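Local coordinates for protein antigen TpF1 (Treponema pallidum, PDB 2FJC) that binds ferric iron between its subunits as a Dps-family mini-ferritin and probably oxidises and stores iron, at residues 31-34 with 35-39; 66-69 with 70-73. All coordinates share one frame; numbering follows the deposited sequence.

Contact 1: residues 31-34 with 35-39; sequences KLHN and YHWHI. With FE (Fe (III) ion), chain S.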
loop_
_atom_site.group_PDB
_atom_site.type_symbol
_atom_site.label_atom_id
_atom_site.label_comp_id
_atom_site.label_asym_id
_atom_site.label_seq_id
_atom_site.Cartn_x
_atom_site.Cartn_y
_atom_site.Cartn_z
ATOM N N LYS B 31 -31.922 11.043 -2.314
ATOM C CA LYS B 31 -32.664 10.530 -3.448
ATOM C C LYS B 31 -31.874 9.383 -4.064
ATOM O O LYS B 31 -32.440 8.364 -4.458
ATOM C CB LYS B 31 -32.874 11.654 -4.463
ATOM C CG LYS B 31 -33.882 11.369 -5.554
ATOM C CD LYS B 31 -34.210 12.660 -6.313
ATOM C CE LYS B 31 -35.188 12.408 -7.449
ATOM N NZ LYS B 31 -35.501 13.651 -8.187
ATOM N N LEU B 32 -30.559 9.548 -4.140
ATOM C CA LEU B 32 -29.705 8.521 -4.717
ATOM C C LEU B 32 -29.741 7.255 -3.865
ATOM O O LEU B 32 -29.620 6.149 -4.388
ATOM C CB LEU B 32 -28.271 9.035 -4.849
ATOM C CG LEU B 32 -28.072 10.063 -5.962
ATOM C CD1 LEU B 32 -26.699 10.704 -5.839
ATOM C CD2 LEU B 32 -28.242 9.378 -7.314
ATOM N N HIS B 33 -29.899 7.409 -2.556
ATOM C CA HIS B 33 -29.975 6.235 -1.701
ATOM C C HIS B 33 -31.273 5.517 -2.027
ATOM O O HIS B 33 -31.318 4.288 -2.066
ATOM C CB HIS B 33 -29.957 6.604 -0.214
ATOM C CG HIS B 33 -28.583 6.817 0.339
ATOM N ND1 HIS B 33 -27.837 7.948 0.082
ATOM C CD2 HIS B 33 -27.810 6.031 1.130
ATOM C CE1 HIS B 33 -26.668 7.849 0.690
ATOM N NE2 HIS B 33 -26.625 6.695 1.332
ATOM N N ASN B 34 -32.325 6.291 -2.268
ATOM C CA ASN B 34 -33.615 5.720 -2.603
ATOM C C ASN B 34 -33.440 4.763 -3.785
ATOM O O ASN B 34 -33.822 3.603 -3.700
ATOM C CB ASN B 34 -34.599 6.827 -2.968
ATOM C CG ASN B 34 -36.026 6.336 -3.029
ATOM O OD1 ASN B 34 -36.312 5.310 -3.630
ATOM N ND2 ASN B 34 -36.931 7.075 -2.413
ATOM N N TYR B 35 -32.854 5.238 -4.882
ATOM C CA TYR B 35 -32.651 4.373 -6.039
ATOM C C TYR B 35 -31.700 3.240 -5.696
ATOM O O TYR B 35 -31.895 2.099 -6.108
ATOM C CB TYR B 35 -32.094 5.168 -7.218
ATOM C CG TYR B 35 -32.981 6.320 -7.618
ATOM C CD1 TYR B 35 -34.365 6.160 -7.692
ATOM C CD2 TYR B 35 -32.442 7.573 -7.916
ATOM C CE1 TYR B 35 -35.184 7.206 -8.043
ATOM C CE2 TYR B 35 -33.260 8.632 -8.277
ATOM C CZ TYR B 35 -34.633 8.445 -8.337
ATOM O OH TYR B 35 -35.449 9.508 -8.673
ATOM N N HIS B 36 -30.667 3.571 -4.938
ATOM C CA HIS B 36 -29.664 2.611 -4.516
ATOM C C HIS B 36 -30.337 1.414 -3.846
ATOM O O HIS B 36 -29.965 0.262 -4.084
ATOM C CB HIS B 36 -28.694 3.302 -3.541
ATOM C CG HIS B 36 -27.612 2.415 -3.001
ATOM N ND1 HIS B 36 -26.635 1.850 -3.799
ATOM C CD2 HIS B 36 -27.314 2.052 -1.729
ATOM C CE1 HIS B 36 -25.779 1.187 -3.041
ATOM N NE2 HIS B 36 -26.169 1.293 -1.782
ATOM N N TRP B 37 -31.335 1.695 -3.017
ATOM C CA TRP B 37 -32.051 0.657 -2.296
ATOM C C TRP B 37 -33.196 -0.026 -3.033
ATOM O O TRP B 37 -33.395 -1.233 -2.890
ATOM C CB TRP B 37 -32.637 1.220 -1.008
ATOM C CG TRP B 37 -31.647 1.762 -0.063
ATOM C CD1 TRP B 37 -30.412 1.263 0.208
ATOM C CD2 TRP B 37 -31.829 2.887 0.806
ATOM N NE1 TRP B 37 -29.810 2.005 1.192
ATOM C CE2 TRP B 37 -30.657 3.008 1.580
ATOM C CE3 TRP B 37 -32.871 3.799 1.006
ATOM C CZ2 TRP B 37 -30.491 4.009 2.543
ATOM C CZ3 TRP B 37 -32.711 4.792 1.964
ATOM C CH2 TRP B 37 -31.527 4.889 2.722
ATOM N N HIS B 38 -33.937 0.733 -3.828
ATOM C CA HIS B 38 -35.114 0.183 -4.467
ATOM C C HIS B 38 -35.113 -0.197 -5.928
ATOM O O HIS B 38 -36.141 -0.625 -6.443
ATOM C CB HIS B 38 -36.276 1.116 -4.170
ATOM C CG HIS B 38 -36.415 1.429 -2.715
ATOM N ND1 HIS B 38 -36.375 2.713 -2.219
ATOM C CD2 HIS B 38 -36.565 0.617 -1.644
ATOM C CE1 HIS B 38 -36.495 2.679 -0.903
ATOM N NE2 HIS B 38 -36.613 1.419 -0.528
ATOM N N ILE B 39 -33.994 -0.046 -6.617
ATOM C CA ILE B 39 -33.975 -0.457 -8.009
ATOM C C ILE B 39 -34.025 -1.977 -8.005
ATOM O O ILE B 39 -33.782 -2.615 -6.986
ATOM C CB ILE B 39 -32.680 -0.053 -8.739
ATOM C CG1 ILE B 39 -31.464 -0.500 -7.916
ATOM C CG2 ILE B 39 -32.682 1.439 -9.020
ATOM C CD1 ILE B 39 -30.149 -0.418 -8.672
HETATM FE FE FE S . -25.809 0.487 0.514
#

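Contact 2: residues 66-69 with 70-73; sequences AERL and LQLG. With FE (Fe (III) ion), chain R.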
loop_
_atom_site.group_PDB
_atom_site.type_symbol
_atom_site.label_atom_id
_atom_site.label_comp_id
_atom_site.label_asym_id
_atom_site.label_seq_id
_atom_site.Cartn_x
_atom_site.Cartn_y
_atom_site.Cartn_z
ATOM N N ALA B 66 -20.412 23.751 0.681
ATOM C CA ALA B 66 -20.844 24.298 1.957
ATOM C C ALA B 66 -19.680 25.032 2.620
ATOM O O ALA B 66 -19.850 26.096 3.215
ATOM C CB ALA B 66 -21.330 23.191 2.863
ATOM N N GLU B 67 -18.492 24.453 2.516
ATOM C CA GLU B 67 -17.316 25.057 3.113
ATOM C C GLU B 67 -16.891 26.320 2.390
ATOM O O GLU B 67 -16.333 27.228 3.004
ATOM C CB GLU B 67 -16.163 24.066 3.131
ATOM C CG GLU B 67 -15.812 23.619 4.530
ATOM C CD GLU B 67 -15.726 22.113 4.652
ATOM O OE1 GLU B 67 -15.028 21.486 3.824
ATOM O OE2 GLU B 67 -16.354 21.564 5.579
ATOM N N ARG B 68 -17.137 26.374 1.086
ATOM C CA ARG B 68 -16.780 27.557 0.329
ATOM C C ARG B 68 -17.684 28.682 0.810
ATOM O O ARG B 68 -17.261 29.826 0.971
ATOM C CB ARG B 68 -16.979 27.319 -1.168
ATOM C CG ARG B 68 -16.647 28.532 -2.029
ATOM C CD ARG B 68 -15.299 29.113 -1.646
ATOM N NE ARG B 68 -14.971 30.309 -2.419
ATOM C CZ ARG B 68 -14.001 31.156 -2.089
ATOM N NH1 ARG B 68 -13.271 30.931 -1.001
ATOM N NH2 ARG B 68 -13.770 32.228 -2.833
ATOM N N LEU B 69 -18.938 28.329 1.049
ATOM C CA LEU B 69 -19.926 29.267 1.534
ATOM C C LEU B 69 -19.449 29.830 2.877
ATOM O O LEU B 69 -19.546 31.031 3.137
ATOM C CB LEU B 69 -21.250 28.535 1.695
ATOM C CG LEU B 69 -22.546 29.303 1.869
ATOM C CD1 LEU B 69 -22.694 30.358 0.795
ATOM C CD2 LEU B 69 -23.690 28.299 1.787
ATOM N N LEU B 70 -18.926 28.958 3.727
ATOM C CA LEU B 70 -18.429 29.387 5.028
ATOM C C LEU B 70 -17.266 30.360 4.851
ATOM O O LEU B 70 -17.170 31.366 5.548
ATOM C CB LEU B 70 -17.964 28.177 5.847
ATOM C CG LEU B 70 -19.066 27.194 6.236
ATOM C CD1 LEU B 70 -18.478 25.969 6.913
ATOM C CD2 LEU B 70 -20.044 27.910 7.151
ATOM N N GLN B 71 -16.381 30.048 3.912
ATOM C CA GLN B 71 -15.236 30.889 3.637
ATOM C C GLN B 71 -15.661 32.265 3.168
ATOM O O GLN B 71 -15.001 33.254 3.475
ATOM C CB GLN B 71 -14.352 30.241 2.574
ATOM C CG GLN B 71 -13.731 28.959 3.027
ATOM C CD GLN B 71 -13.178 28.168 1.889
ATOM O OE1 GLN B 71 -13.036 26.955 1.990
ATOM N NE2 GLN B 71 -12.858 28.841 0.793
ATOM N N LEU B 72 -16.762 32.327 2.425
ATOM C CA LEU B 72 -17.250 33.594 1.909
ATOM C C LEU B 72 -17.949 34.411 2.979
ATOM O O LEU B 72 -18.518 35.461 2.692
ATOM C CB LEU B 72 -18.184 33.362 0.722
ATOM C CG LEU B 72 -17.481 32.883 -0.555
ATOM C CD1 LEU B 72 -18.496 32.612 -1.660
ATOM C CD2 LEU B 72 -16.484 33.931 -1.000
ATOM N N GLY B 73 -17.901 33.925 4.218
ATOM C CA GLY B 73 -18.508 34.648 5.322
ATOM C C GLY B 73 -19.963 34.337 5.618
ATOM O O GLY B 73 -20.555 34.940 6.511
HETATM FE FE FE R . -15.836 19.184 5.796
#

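Contact 1: residues 31-34 with 35-39
Lys31, Leu32, His33 and Asn34 offer their carbonyls to the amides of Tyr35, His36, Trp37 and His38, the i to i+4 pattern that carries helix 8-38 through its last two turns. This helix end supplies the histidine of the intersubunit iron site characteristic of Dps proteins. With CG anti to the backbone N (chi1 179°), the His36 ring leaves the helix so that NE2 reaches the iron at 2.5 Å; Asp63 and Glu67 of the second subunit bind the same ion. Tyr55 meets the His36 ring edge-to-face, and His48 stacks on it.

Trp37, one turn after His33, lays its indole against that residue. The His33 CB sits over the face of the six-membered ring, a CH-pi contact 3.8 Å from its centroid, while the imidazole turns an edge to that face in an offset edge-to-face pair, planes at 63°. His33 O lies 3.0 Å above the indole, toward its rim. The five-membered ring looks to the neighbour through NE1, which bonds to Asp63 OD1 of the second subunit, a link from the second shell to a metal ligand.

On another side, the extended Lys31 chain runs alongside Tyr35, CE 3.2 Å from OH. Their polar ends part company, NZ going to Asp109 and Ala90 O, OH to Glu92. Asn34 and His38 close the turn at roughly a right angle to each other. His38 ND1 gives a nearly straight bond (170°) to Asn34 OD1 at 3.0 Å; the oxygen lies in the imidazole plane, but the donor stands well above the plane of the amide carbonyl.

Contact 2: residues 66-69 with 70-73
Leu70 opens the final turn of helix 44-71 by bonding its amide to Ala66 O, N to O 3.1 Å. Its side chain folds back along the preceding turn, CG 3.3 Å from Ala66 O and CD1 4.3 Å from Glu67 CG, and packs against Trp37 of the second subunit and Trp148 of the third. Beside it the bent Glu67 chain extends to the iron, which OE2 binds at 2.4 Å.

Gln71 comes next, its amide nitrogen on Glu67 O. With CG beside its own backbone N (chi1 -65°), the extended chain starts back past that carbonyl, CG 3.1 Å from Glu67 O. The carboxamide then meets the edge of the Arg68 guanidinium, the two flat groups turned 70° apart.

Leu72 bonds from N to Arg68 O, and more weakly to Leu69 O, and its CD2 comes over one guanidinium face, 3.7 Å from Arg68 NH2 and off toward the rim. The guanidinium thus has an amide at its edge and a methyl over a face, and its N-H groups also reach the bundle: NE bonds to Thr132 and NH2 forms a salt bridge with Asp129, pinning the rotation of the group.

Gly73 takes a positive phi of 90°, where a side chain would press on the preceding carbonyl, and its N returns to Leu70 O at 3.0 Å. Together with Ala74 N to Leu69 O, this is a Schellman motif, ending the helix less than two turns beyond the carboxylate it gives to a Dps-type intersubunit iron site.

In the fold
Both contacts are helix C-terminal ends, that of helix 8-38 in contact 1 and of helix 44-71 in contact 2, and their centres lie about 30 Å apart on opposite sides of the chain's centre. They serve two different irons. Contact 1 contributes a histidine and relies on carboxylates of the second subunit; contact 2 contributes a carboxylate, joined by Asp63 of its own chain, and relies on that neighbour's His36. One subunit therefore carries complementary halves of the site. Contact 1 is wholly buried and rich in aromatic rings, whereas contact 2 is partly exposed, where a leucine and a glutamine meet an arginine tied to helix 130-154 and the loop before it.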